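Iron Transport-associated domain protein (Bacillus anthracis, PDB 4H8Q) probably scavenges heme for iron uptake, being a NEAT domain of the anthrax hemophore IsdX2 that binds iron protoporphyrin IX. Local coordinates at residues A[102-107]-A[117-122]; A[56-61]-A[84-89]; A[14-19]-A[43-48]. The protein carries 1 engineered substitution. All blocks are in the same frame, centred on the assembly; numbering follows the deposited sequence.

In the fold
All three contacts reach one antiparallel sheet closed into a barrel; interaction 2 does so at the end of a strand, where a loop and 3-10 turn meet the start of strand 87-94. Along the chain, interaction 3 closes first, then interaction 2, and interaction 1 comes last. Interactions 1 and 2 lie with centres about 17 Å apart and both reach the heme; they touch where Val107 packs on the backbone of Trp61. Interaction 3 lies about 23 Å (centre to centre) from each of the others, and on the opposite side of the chain's centre from interaction 1. Its strand 14-24 neighbours strand 114-125 of interaction 1, so both belong to one continuous barrel wall.

Interaction 1: residues A[102-107]-A[117-122]; sequences NAKVKV and FYDVQI. With HEM (protoporphyrin IX containing Fe), chain B.
Lys104 and Asp119 meet because each sets its CG beside its own backbone N, opposite the carbonyl carbon (chi1 -71° and -66°), and runs alongside the other. The lysine chain stays extended until a final bend at chi4 (-65°) turns its ammonium onto the acid. The resulting salt bridge, Lys104 NZ to Asp119 OD2, is 2.6 Å long and uses the syn lone pair. Water 1 donates to Asp119 OD2 and to Ala103 O, tying the carboxylate to the backbone. Farther along the same face Gln121 NE2 makes a weak bond to Asn102 OD1 (3.1 Å), the two amides almost perpendicular; Asn102 ND2 also bonds Glu68, while Gln121 OE1 takes the backbone N of Lys26 and NE2 bonds Asp25. Beneath these polar pairs, Ala103 with Val120 and Val105 with Tyr118 are hydrogen-bonded pairs, four backbone bonds. Their side chains take the other face, where Ala103 CB meets Val120 CG2 at 3.9 Å and Val105 CG1 comes to the edge of the Tyr118 ring. That ring lies flat over a pyrrole of the heme, with HEM C3D 3.3 Å above its plane and over its centre. Val120 CG1 touches HEM CMD at 3.6 Å, and Val107 CG2 packs on HEM CAC. Tyr118 OH bonds to Tyr114 OH, consistent with the paired tyrosines of NEAT domains, in which one tyrosine binds the iron and the second supports it. The hairpin of strands 101-109 and 114-125 is bordered by strand 62-69, bonded to 101-109, and by strand 14-24, whose Val22 packs against Val120.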
loop_
_atom_site.group_PDB
_atom_site.type_symbol
_atom_site.label_atom_id
_atom_site.label_comp_id
_atom_site.label_asym_id
_atom_site.label_seq_id
_atom_site.Cartn_x
_atom_site.Cartn_y
_atom_site.Cartn_z
ATOM N N ASN A 102 3.326 7.263 -5.362
ATOM C CA ASN A 102 2.127 7.110 -6.174
ATOM C C ASN A 102 1.716 5.654 -6.285
ATOM O O ASN A 102 2.558 4.771 -6.454
ATOM C CB ASN A 102 2.337 7.678 -7.573
ATOM C CG ASN A 102 2.507 9.178 -7.569
ATOM O OD1 ASN A 102 1.819 9.893 -6.834
ATOM N ND2 ASN A 102 3.428 9.668 -8.395
ATOM N N ALA A 103 0.413 5.406 -6.200
ATOM C CA ALA A 103 -0.106 4.054 -6.343
ATOM C C ALA A 103 -1.425 4.090 -7.098
ATOM O O ALA A 103 -2.017 5.156 -7.290
ATOM C CB ALA A 103 -0.290 3.404 -4.977
ATOM N N LYS A 104 -1.864 2.923 -7.541
ATOM C CA LYS A 104 -3.121 2.786 -8.258
ATOM C C LYS A 104 -3.845 1.602 -7.661
ATOM O O LYS A 104 -3.220 0.624 -7.232
ATOM C CB LYS A 104 -2.869 2.506 -9.737
ATOM C CG LYS A 104 -2.328 3.704 -10.509
ATOM C CD LYS A 104 -1.895 3.299 -11.906
ATOM C CE LYS A 104 -1.508 4.518 -12.732
ATOM N NZ LYS A 104 -2.689 5.410 -12.957
ATOM N N VAL A 105 -5.167 1.685 -7.627
ATOM C CA VAL A 105 -5.973 0.604 -7.074
ATOM C C VAL A 105 -7.188 0.369 -7.968
ATOM O O VAL A 105 -7.757 1.316 -8.519
ATOM C CB VAL A 105 -6.389 0.902 -5.606
ATOM C CG1 VAL A 105 -7.337 2.123 -5.518
ATOM C CG2 VAL A 105 -7.001 -0.332 -4.957
ATOM N N LYS A 106 -7.558 -0.899 -8.148
ATOM C CA LYS A 106 -8.799 -1.249 -8.823
ATOM C C LYS A 106 -9.694 -1.981 -7.838
ATOM O O LYS A 106 -9.253 -2.898 -7.153
ATOM C CB LYS A 106 -8.545 -2.110 -10.059
ATOM C CG LYS A 106 -9.799 -2.428 -10.860
ATOM C CD LYS A 106 -9.428 -3.105 -12.170
ATOM C CE LYS A 106 -10.632 -3.279 -13.089
ATOM N NZ LYS A 106 -11.457 -4.440 -12.675
ATOM N N VAL A 107 -10.952 -1.564 -7.760
ATOM C CA VAL A 107 -11.894 -2.127 -6.801
ATOM C C VAL A 107 -13.103 -2.687 -7.543
ATOM O O VAL A 107 -13.633 -2.051 -8.461
ATOM C CB VAL A 107 -12.380 -1.054 -5.811
ATOM C CG1 VAL A 107 -13.251 -1.677 -4.723
ATOM C CG2 VAL A 107 -11.198 -0.305 -5.196
ATOM N N PHE A 117 -11.469 2.364 -10.781
ATOM C CA PHE A 117 -10.048 2.404 -10.440
ATOM C C PHE A 117 -9.609 3.836 -10.131
ATOM O O PHE A 117 -10.244 4.804 -10.567
ATOM C CB PHE A 117 -9.171 1.700 -11.486
ATOM C CG PHE A 117 -9.377 2.176 -12.894
ATOM C CD1 PHE A 117 -8.839 3.380 -13.321
ATOM C CD2 PHE A 117 -10.057 1.385 -13.800
ATOM C CE1 PHE A 117 -9.015 3.803 -14.639
ATOM C CE2 PHE A 117 -10.226 1.796 -15.112
ATOM C CZ PHE A 117 -9.705 3.006 -15.526
ATOM N N TYR A 118 -8.565 3.968 -9.323
ATOM C CA TYR A 118 -8.180 5.262 -8.782
ATOM C C TYR A 118 -6.680 5.380 -8.685
ATOM O O TYR A 118 -5.968 4.377 -8.550
ATOM C CB TYR A 118 -8.702 5.432 -7.355
ATOM C CG TYR A 118 -10.187 5.290 -7.159
ATOM C CD1 TYR A 118 -11.041 6.346 -7.440
ATOM C CD2 TYR A 118 -10.733 4.118 -6.658
ATOM C CE1 TYR A 118 -12.402 6.231 -7.255
ATOM C CE2 TYR A 118 -12.109 3.993 -6.468
ATOM C CZ TYR A 118 -12.926 5.061 -6.756
ATOM O OH TYR A 118 -14.286 4.949 -6.571
ATOM N N ASP A 119 -6.209 6.621 -8.723
ATOM C CA ASP A 119 -4.874 6.958 -8.276
ATOM C C ASP A 119 -4.918 7.386 -6.807
ATOM O O ASP A 119 -5.869 8.028 -6.371
ATOM C CB ASP A 119 -4.318 8.103 -9.132
ATOM C CG ASP A 119 -4.111 7.700 -10.581
ATOM O OD1 ASP A 119 -4.664 8.368 -11.477
ATOM O OD2 ASP A 119 -3.381 6.727 -10.830
ATOM N N VAL A 120 -3.908 7.009 -6.032
ATOM C CA VAL A 120 -3.758 7.515 -4.675
ATOM C C VAL A 120 -2.282 7.752 -4.397
ATOM O O VAL A 120 -1.416 7.332 -5.179
ATOM C CB VAL A 120 -4.267 6.506 -3.627
ATOM C CG1 VAL A 120 -5.756 6.292 -3.764
ATOM C CG2 VAL A 120 -3.521 5.169 -3.781
ATOM N N GLN A 121 -1.998 8.437 -3.293
ATOM C CA GLN A 121 -0.630 8.554 -2.806
ATOM C C GLN A 121 -0.495 7.931 -1.429
ATOM O O GLN A 121 -1.391 8.035 -0.595
ATOM C CB GLN A 121 -0.176 10.014 -2.744
ATOM C CG GLN A 121 0.203 10.598 -4.093
ATOM C CD GLN A 121 -1.003 11.033 -4.884
ATOM O OE1 GLN A 121 -1.784 11.861 -4.417
ATOM N NE2 GLN A 121 -1.170 10.483 -6.082
ATOM N N ILE A 122 0.631 7.270 -1.194
ATOM C CA ILE A 122 0.938 6.775 0.135
ATOM C C ILE A 122 1.951 7.710 0.775
ATOM O O ILE A 122 2.986 8.015 0.177
ATOM C CB ILE A 122 1.519 5.348 0.075
ATOM C CG1 ILE A 122 0.468 4.393 -0.496
ATOM C CG2 ILE A 122 1.952 4.898 1.468
ATOM C CD1 ILE A 122 1.022 3.029 -0.948
HETATM C CHA HEM B . -14.110 7.161 -3.844
HETATM C CHB HEM B . -17.840 4.758 -1.879
HETATM C CHC HEM B . -15.056 0.810 -1.279
HETATM C CHD HEM B . -11.179 3.385 -2.685
HETATM C C1A HEM B . -15.355 6.843 -3.373
HETATM C C2A HEM B . -16.517 7.714 -3.389
HETATM C C3A HEM B . -17.533 7.040 -2.838
HETATM C C4A HEM B . -17.065 5.724 -2.470
HETATM C CMA HEM B . -18.975 7.547 -2.629
HETATM C CAA HEM B . -16.545 9.168 -3.925
HETATM C CBA HEM B . -15.733 10.068 -2.993
HETATM C CGA HEM B . -16.264 10.060 -1.575
HETATM O O1A HEM B . -17.503 10.165 -1.389
HETATM O O2A HEM B . -15.461 9.971 -0.610
HETATM C C1B HEM B . -17.401 3.501 -1.529
HETATM C C2B HEM B . -18.196 2.504 -0.853
HETATM C C3B HEM B . -17.444 1.420 -0.682
HETATM C C4B HEM B . -16.132 1.678 -1.250
HETATM C CMB HEM B . -19.661 2.687 -0.389
HETATM C CAB HEM B . -17.925 0.122 0.004
HETATM C CBB HEM B . -17.063 -0.861 0.246
HETATM C C1C HEM B . -13.756 1.170 -1.578
HETATM C C2C HEM B . -12.585 0.322 -1.446
HETATM C C3C HEM B . -11.514 1.024 -1.836
HETATM C C4C HEM B . -11.964 2.351 -2.230
HETATM C CMC HEM B . -12.599 -1.148 -0.955
HETATM C CAC HEM B . -10.056 0.521 -1.864
HETATM C CBC HEM B . -9.116 1.280 -2.427
HETATM C C1D HEM B . -11.633 4.605 -3.125
HETATM C C2D HEM B . -10.769 5.618 -3.672
HETATM C C3D HEM B . -11.665 6.786 -4.029
HETATM C C4D HEM B . -12.999 6.371 -3.670
HETATM C CMD HEM B . -9.246 5.540 -3.852
HETATM C CAD HEM B . -11.236 8.125 -4.656
HETATM C CBD HEM B . -11.265 9.222 -3.602
HETATM C CGD HEM B . -10.361 8.906 -2.445
HETATM O O1D HEM B . -9.152 8.586 -2.651
HETATM O O2D HEM B . -10.858 8.998 -1.292
HETATM N NA HEM B . -15.725 5.643 -2.810
HETATM N NB HEM B . -16.143 2.965 -1.757
HETATM N NC HEM B . -13.331 2.399 -2.046
HETATM N ND HEM B . -12.946 5.080 -3.138
HETATM FE FE HEM B . -14.580 3.951 -2.655
HETATM O O HOH W 1 -0.953 7.366 -8.845
#

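Interaction 2: residues A[56-61]-A[84-89]; sequences LKNSEW and AANTRV. With HEM (protoporphyrin IX containing Fe), chain B.
A G1 beta bulge, Asn86 and Thr87 facing Asp82, opens strand 87-94 and grips the 3-10 turn 59-61 in the loop after strand 49-56. Asn86 holds this turn by two acceptors: its backbone O takes Ser59 N at 3.1 Å from well above the carbonyl plane, while OD1 takes Glu60 N at 2.9 Å in the amide plane, on a lone pair. CG of Asn86 lies opposite its backbone N (chi1 -171°), which carries OD1 up to the turn. Two waters add bridges, one between the side-chain ND2 atoms of Asn58 and Asn86, the other from Asn58 N to Asn86 O. Beyond the bulge Leu56 and Arg88 form a hydrogen-bonded antiparallel pair. The Arg88 guanidinium has Leu56 CD1 over its face, 3.7 Å above the plane, and gives NH1 to Ser59 OG at 2.7 Å, exactly in plane; a weak bond from NH1 reaches Ser59 O. With NH2 bonded to Ile62 O, the buried arginine is held flat by neutral oxygens of Ser59 and Ile62, on either side of the heme-pocket residue Trp61 in the sequence, and its side chain also packs on Glu81, which may partly balance the charge.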
loop_
_atom_site.group_PDB
_atom_site.type_symbol
_atom_site.label_atom_id
_atom_site.label_comp_id
_atom_site.label_asym_id
_atom_site.label_seq_id
_atom_site.Cartn_x
_atom_site.Cartn_y
_atom_site.Cartn_z
ATOM N N LEU A 56 -3.766 -5.531 3.107
ATOM C CA LEU A 56 -5.010 -5.019 2.538
ATOM C C LEU A 56 -6.188 -5.747 3.168
ATOM O O LEU A 56 -6.201 -6.985 3.239
ATOM C CB LEU A 56 -5.036 -5.257 1.029
ATOM C CG LEU A 56 -3.911 -4.631 0.202
ATOM C CD1 LEU A 56 -4.004 -5.030 -1.255
ATOM C CD2 LEU A 56 -3.955 -3.122 0.330
ATOM N N LYS A 57 -7.171 -4.980 3.628
ATOM C CA LYS A 57 -8.415 -5.546 4.135
ATOM C C LYS A 57 -9.447 -5.617 3.012
ATOM O O LYS A 57 -9.255 -5.025 1.956
ATOM C CB LYS A 57 -8.926 -4.712 5.306
ATOM C CG LYS A 57 -7.976 -4.753 6.503
ATOM C CD LYS A 57 -7.874 -3.417 7.221
ATOM C CE LYS A 57 -9.120 -3.090 7.993
ATOM N NZ LYS A 57 -8.947 -1.825 8.769
ATOM N N ASN A 58 -10.528 -6.361 3.233
ATOM C CA ASN A 58 -11.493 -6.636 2.167
ATOM C C ASN A 58 -10.804 -7.025 0.869
ATOM O O ASN A 58 -11.127 -6.515 -0.210
ATOM C CB ASN A 58 -12.428 -5.443 1.962
ATOM C CG ASN A 58 -13.420 -5.296 3.094
ATOM O OD1 ASN A 58 -13.171 -4.581 4.063
ATOM N ND2 ASN A 58 -14.535 -6.001 2.992
ATOM N N SER A 59 -9.856 -7.953 0.980
ATOM C CA SER A 59 -8.989 -8.331 -0.131
ATOM C C SER A 59 -9.755 -8.697 -1.403
ATOM O O SER A 59 -9.367 -8.321 -2.509
ATOM C CB SER A 59 -8.089 -9.507 0.293
ATOM O OG SER A 59 -7.266 -9.932 -0.781
ATOM N N GLU A 60 -10.840 -9.447 -1.244
ATOM C CA GLU A 60 -11.641 -9.887 -2.376
ATOM C C GLU A 60 -12.111 -8.719 -3.253
ATOM O O GLU A 60 -12.291 -8.877 -4.456
ATOM C CB GLU A 60 -12.844 -10.667 -1.849
ATOM C CG GLU A 60 -13.871 -11.058 -2.876
ATOM C CD GLU A 60 -15.061 -11.753 -2.229
ATOM O OE1 GLU A 60 -16.216 -11.442 -2.599
ATOM O OE2 GLU A 60 -14.834 -12.604 -1.340
ATOM N N TRP A 61 -12.302 -7.555 -2.643
ATOM C CA TRP A 61 -12.765 -6.370 -3.379
ATOM C C TRP A 61 -11.647 -5.652 -4.128
ATOM O O TRP A 61 -11.891 -4.929 -5.094
ATOM C CB TRP A 61 -13.376 -5.367 -2.406
ATOM C CG TRP A 61 -14.682 -5.760 -1.842
ATOM C CD1 TRP A 61 -15.465 -6.822 -2.210
ATOM C CD2 TRP A 61 -15.375 -5.090 -0.791
ATOM N NE1 TRP A 61 -16.610 -6.844 -1.446
ATOM C CE2 TRP A 61 -16.577 -5.797 -0.569
ATOM C CE3 TRP A 61 -15.096 -3.963 -0.015
ATOM C CZ2 TRP A 61 -17.499 -5.404 0.401
ATOM C CZ3 TRP A 61 -16.011 -3.576 0.947
ATOM C CH2 TRP A 61 -17.203 -4.293 1.145
ATOM N N ALA A 84 -9.558 -16.812 5.011
ATOM C CA ALA A 84 -10.496 -16.771 6.127
ATOM C C ALA A 84 -10.721 -15.349 6.633
ATOM O O ALA A 84 -11.848 -14.962 6.943
ATOM C CB ALA A 84 -10.014 -17.673 7.265
ATOM N N ALA A 85 -9.649 -14.568 6.717
ATOM C CA ALA A 85 -9.749 -13.196 7.203
ATOM C C ALA A 85 -10.097 -12.234 6.073
ATOM O O ALA A 85 -10.400 -11.068 6.321
ATOM C CB ALA A 85 -8.452 -12.770 7.872
ATOM N N ASN A 86 -10.057 -12.734 4.843
ATOM C CA ASN A 86 -10.226 -11.892 3.661
ATOM C C ASN A 86 -9.241 -10.724 3.698
ATOM O O ASN A 86 -9.627 -9.561 3.566
ATOM C CB ASN A 86 -11.662 -11.375 3.562
ATOM C CG ASN A 86 -11.945 -10.667 2.236
ATOM O OD1 ASN A 86 -11.268 -10.899 1.238
ATOM N ND2 ASN A 86 -12.975 -9.813 2.228
ATOM N N THR A 87 -7.969 -11.047 3.903
ATOM C CA THR A 87 -6.901 -10.057 3.828
ATOM C C THR A 87 -5.775 -10.625 2.985
ATOM O O THR A 87 -5.716 -11.832 2.741
ATOM C CB THR A 87 -6.332 -9.706 5.218
ATOM O OG1 THR A 87 -5.781 -10.890 5.815
ATOM C CG2 THR A 87 -7.408 -9.115 6.126
ATOM N N ARG A 88 -4.886 -9.757 2.514
ATOM C CA ARG A 88 -3.664 -10.237 1.891
ATOM C C ARG A 88 -2.546 -9.243 2.133
ATOM O O ARG A 88 -2.797 -8.094 2.475
ATOM C CB ARG A 88 -3.849 -10.478 0.399
ATOM C CG ARG A 88 -3.925 -9.222 -0.472
ATOM C CD ARG A 88 -4.135 -9.671 -1.903
ATOM N NE ARG A 88 -4.145 -8.609 -2.910
ATOM C CZ ARG A 88 -5.249 -7.973 -3.310
ATOM N NH1 ARG A 88 -6.417 -8.239 -2.741
ATOM N NH2 ARG A 88 -5.178 -7.056 -4.262
ATOM N N VAL A 89 -1.311 -9.704 1.977
ATOM C CA VAL A 89 -0.161 -8.841 2.175
ATOM C C VAL A 89 0.530 -8.623 0.838
ATOM O O VAL A 89 0.845 -9.580 0.118
ATOM C CB VAL A 89 0.839 -9.448 3.193
ATOM C CG1 VAL A 89 2.051 -8.516 3.366
ATOM C CG2 VAL A 89 0.151 -9.672 4.521
HETATM C CHA HEM B . -14.110 7.161 -3.844
HETATM C CHB HEM B . -17.840 4.758 -1.879
HETATM C CHC HEM B . -15.056 0.810 -1.279
HETATM C CHD HEM B . -11.179 3.385 -2.685
HETATM C C1A HEM B . -15.355 6.843 -3.373
HETATM C C2A HEM B . -16.517 7.714 -3.389
HETATM C C3A HEM B . -17.533 7.040 -2.838
HETATM C C4A HEM B . -17.065 5.724 -2.470
HETATM C CMA HEM B . -18.975 7.547 -2.629
HETATM C CAA HEM B . -16.545 9.168 -3.925
HETATM C CBA HEM B . -15.733 10.068 -2.993
HETATM C CGA HEM B . -16.264 10.060 -1.575
HETATM O O1A HEM B . -17.503 10.165 -1.389
HETATM O O2A HEM B . -15.461 9.971 -0.610
HETATM C C1B HEM B . -17.401 3.501 -1.529
HETATM C C2B HEM B . -18.196 2.504 -0.853
HETATM C C3B HEM B . -17.444 1.420 -0.682
HETATM C C4B HEM B . -16.132 1.678 -1.250
HETATM C CMB HEM B . -19.661 2.687 -0.389
HETATM C CAB HEM B . -17.925 0.122 0.004
HETATM C CBB HEM B . -17.063 -0.861 0.246
HETATM C C1C HEM B . -13.756 1.170 -1.578
HETATM C C2C HEM B . -12.585 0.322 -1.446
HETATM C C3C HEM B . -11.514 1.024 -1.836
HETATM C C4C HEM B . -11.964 2.351 -2.230
HETATM C CMC HEM B . -12.599 -1.148 -0.955
HETATM C CAC HEM B . -10.056 0.521 -1.864
HETATM C CBC HEM B . -9.116 1.280 -2.427
HETATM C C1D HEM B . -11.633 4.605 -3.125
HETATM C C2D HEM B . -10.769 5.618 -3.672
HETATM C C3D HEM B . -11.665 6.786 -4.029
HETATM C C4D HEM B . -12.999 6.371 -3.670
HETATM C CMD HEM B . -9.246 5.540 -3.852
HETATM C CAD HEM B . -11.236 8.125 -4.656
HETATM C CBD HEM B . -11.265 9.222 -3.602
HETATM C CGD HEM B . -10.361 8.906 -2.445
HETATM O O1D HEM B . -9.152 8.586 -2.651
HETATM O O2D HEM B . -10.858 8.998 -1.292
HETATM N NA HEM B . -15.725 5.643 -2.810
HETATM N NB HEM B . -16.143 2.965 -1.757
HETATM N NC HEM B . -13.331 2.399 -2.046
HETATM N ND HEM B . -12.946 5.080 -3.138
HETATM FE FE HEM B . -14.580 3.951 -2.655
HETATM O O HOH W 2 -14.305 -8.091 0.534
HETATM O O HOH W 3 -10.851 -7.901 5.759
#

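Interaction 3: residues A[14-19]-A[43-48]; sequences GQYDIA and LTVKDG
Tyr16 and Leu43 form a hydrogen-bonded antiparallel pair: Tyr16 N reaches Leu43 O at 2.7 Å, and Leu43 N returns an equally short bond of 2.7 Å to Tyr16 O. One pair along, Gly14 and Val45 repeat the pattern, with Val45 N to Gly14 O at 2.8 Å. Between them Gln15 and Thr44 make the non-hydrogen-bonded pair, and their side chains run side by side on one face, Gln15 CG resting against Thr44 OG1 at 3.4 Å. On the other face the Tyr16 side chain, its CG beside the backbone N (chi1 -55°), crosses that of Val45, ring atom CE2 touching CG2 at 3.8 Å. Leu43 O lies near the plane of this ring, at its edge. Ile18, two residues further along the strand, brings CG2 to Leu43 CB at 4.0 Å. Gly14 has backbone angles that would jam a CB against the preceding carbonyl, and these angles call for glycine.

In the next shell, Tyr16 OH bonds to Lys12 O, fastening the far end of the ring to the N-terminal residues, and a salt bridge from Asp17 to Arg42 joins the strands again just before Leu43. Ile52 of strand 49-56 and Leu97 both pack on Ile18 and Leu43, placing this face toward the barrel interior. The two strands follow each other in the chain and are joined by a long connection, residues 25-40, that carries the heme-pocket residues Ser31, Met32, Met33 and Tyr36; they are the first two strands of the Ig-like beta fold of NEAT domains.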
loop_
_atom_site.group_PDB
_atom_site.type_symbol
_atom_site.label_atom_id
_atom_site.label_comp_id
_atom_site.label_asym_id
_atom_site.label_seq_id
_atom_site.Cartn_x
_atom_site.Cartn_y
_atom_site.Cartn_z
ATOM N N GLY A 14 17.231 -4.728 8.560
ATOM C CA GLY A 14 16.336 -5.224 9.592
ATOM C C GLY A 14 14.882 -4.974 9.224
ATOM O O GLY A 14 14.602 -4.485 8.133
ATOM N N GLN A 15 13.971 -5.301 10.137
ATOM C CA GLN A 15 12.529 -5.164 9.916
ATOM C C GLN A 15 11.937 -4.164 10.920
ATOM O O GLN A 15 12.169 -4.287 12.120
ATOM C CB GLN A 15 11.853 -6.524 10.106
ATOM C CG GLN A 15 11.021 -7.011 8.935
ATOM C CD GLN A 15 10.792 -8.520 8.967
ATOM O OE1 GLN A 15 11.191 -9.209 9.912
ATOM N NE2 GLN A 15 10.155 -9.040 7.926
ATOM N N TYR A 16 11.155 -3.199 10.438
ATOM C CA TYR A 16 10.658 -2.109 11.289
ATOM C C TYR A 16 9.176 -1.826 11.076
ATOM O O TYR A 16 8.655 -2.059 9.987
ATOM C CB TYR A 16 11.407 -0.821 10.957
ATOM C CG TYR A 16 12.907 -0.912 11.038
ATOM C CD1 TYR A 16 13.583 -0.500 12.176
ATOM C CD2 TYR A 16 13.652 -1.386 9.970
ATOM C CE1 TYR A 16 14.961 -0.575 12.252
ATOM C CE2 TYR A 16 15.034 -1.458 10.035
ATOM C CZ TYR A 16 15.681 -1.052 11.182
ATOM O OH TYR A 16 17.055 -1.130 11.248
ATOM N N ASP A 17 8.509 -1.281 12.093
ATOM C CA ASP A 17 7.161 -0.766 11.906
ATOM C C ASP A 17 7.242 0.604 11.237
ATOM O O ASP A 17 8.104 1.424 11.577
ATOM C CB ASP A 17 6.430 -0.612 13.249
ATOM C CG ASP A 17 6.038 -1.930 13.875
ATOM O OD1 ASP A 17 6.089 -2.971 13.178
ATOM O OD2 ASP A 17 5.635 -1.921 15.067
ATOM N N ILE A 18 6.346 0.866 10.292
ATOM C CA ILE A 18 6.266 2.200 9.712
ATOM C C ILE A 18 4.822 2.642 9.519
ATOM O O ILE A 18 4.042 1.995 8.827
ATOM C CB ILE A 18 7.072 2.318 8.399
ATOM C CG1 ILE A 18 7.027 3.765 7.883
ATOM C CG2 ILE A 18 6.572 1.321 7.361
ATOM C CD1 ILE A 18 8.120 4.091 6.874
ATOM N N ALA A 19 4.459 3.753 10.155
ATOM C CA ALA A 19 3.108 4.273 10.009
ATOM C C ALA A 19 2.950 4.964 8.665
ATOM O O ALA A 19 3.916 5.481 8.106
ATOM C CB ALA A 19 2.785 5.253 11.141
ATOM N N LEU A 43 8.463 -2.434 7.288
ATOM C CA LEU A 43 9.547 -2.026 6.421
ATOM C C LEU A 43 10.698 -3.001 6.598
ATOM O O LEU A 43 11.151 -3.237 7.714
ATOM C CB LEU A 43 10.005 -0.626 6.825
ATOM C CG LEU A 43 11.389 -0.170 6.369
ATOM C CD1 LEU A 43 11.427 -0.015 4.854
ATOM C CD2 LEU A 43 11.733 1.143 7.054
ATOM N N THR A 44 11.163 -3.574 5.499
ATOM C CA THR A 44 12.355 -4.414 5.548
ATOM C C THR A 44 13.474 -3.670 4.850
ATOM O O THR A 44 13.333 -3.243 3.701
ATOM C CB THR A 44 12.139 -5.769 4.857
ATOM O OG1 THR A 44 11.137 -6.512 5.554
ATOM C CG2 THR A 44 13.444 -6.564 4.840
ATOM N N VAL A 45 14.581 -3.486 5.559
ATOM C CA VAL A 45 15.743 -2.838 4.979
ATOM C C VAL A 45 16.769 -3.927 4.705
ATOM O O VAL A 45 17.143 -4.667 5.610
ATOM C CB VAL A 45 16.338 -1.794 5.932
ATOM C CG1 VAL A 45 17.561 -1.146 5.304
ATOM C CG2 VAL A 45 15.291 -0.742 6.289
ATOM N N LYS A 46 17.181 -4.048 3.449
ATOM C CA LYS A 46 18.103 -5.106 3.053
ATOM C C LYS A 46 19.021 -4.620 1.943
ATOM O O LYS A 46 18.571 -4.339 0.834
ATOM C CB LYS A 46 17.335 -6.346 2.594
ATOM C CG LYS A 46 17.963 -7.657 3.049
ATOM C CD LYS A 46 19.453 -7.705 2.726
ATOM C CE LYS A 46 20.179 -8.750 3.568
ATOM N NZ LYS A 46 20.144 -8.420 5.027
ATOM N N ASP A 47 20.309 -4.517 2.257
ATOM C CA ASP A 47 21.310 -4.059 1.299
ATOM C C ASP A 47 20.992 -2.666 0.762
ATOM O O ASP A 47 21.041 -2.435 -0.447
ATOM C CB ASP A 47 21.438 -5.051 0.140
ATOM C CG ASP A 47 22.880 -5.433 -0.141
ATOM O OD1 ASP A 47 23.282 -5.407 -1.326
ATOM O OD2 ASP A 47 23.609 -5.764 0.821
ATOM N N GLY A 48 20.664 -1.743 1.660
ATOM C CA GLY A 48 20.375 -0.372 1.272
ATOM C C GLY A 48 19.091 -0.190 0.476
ATOM O O GLY A 48 18.818 0.899 -0.033
#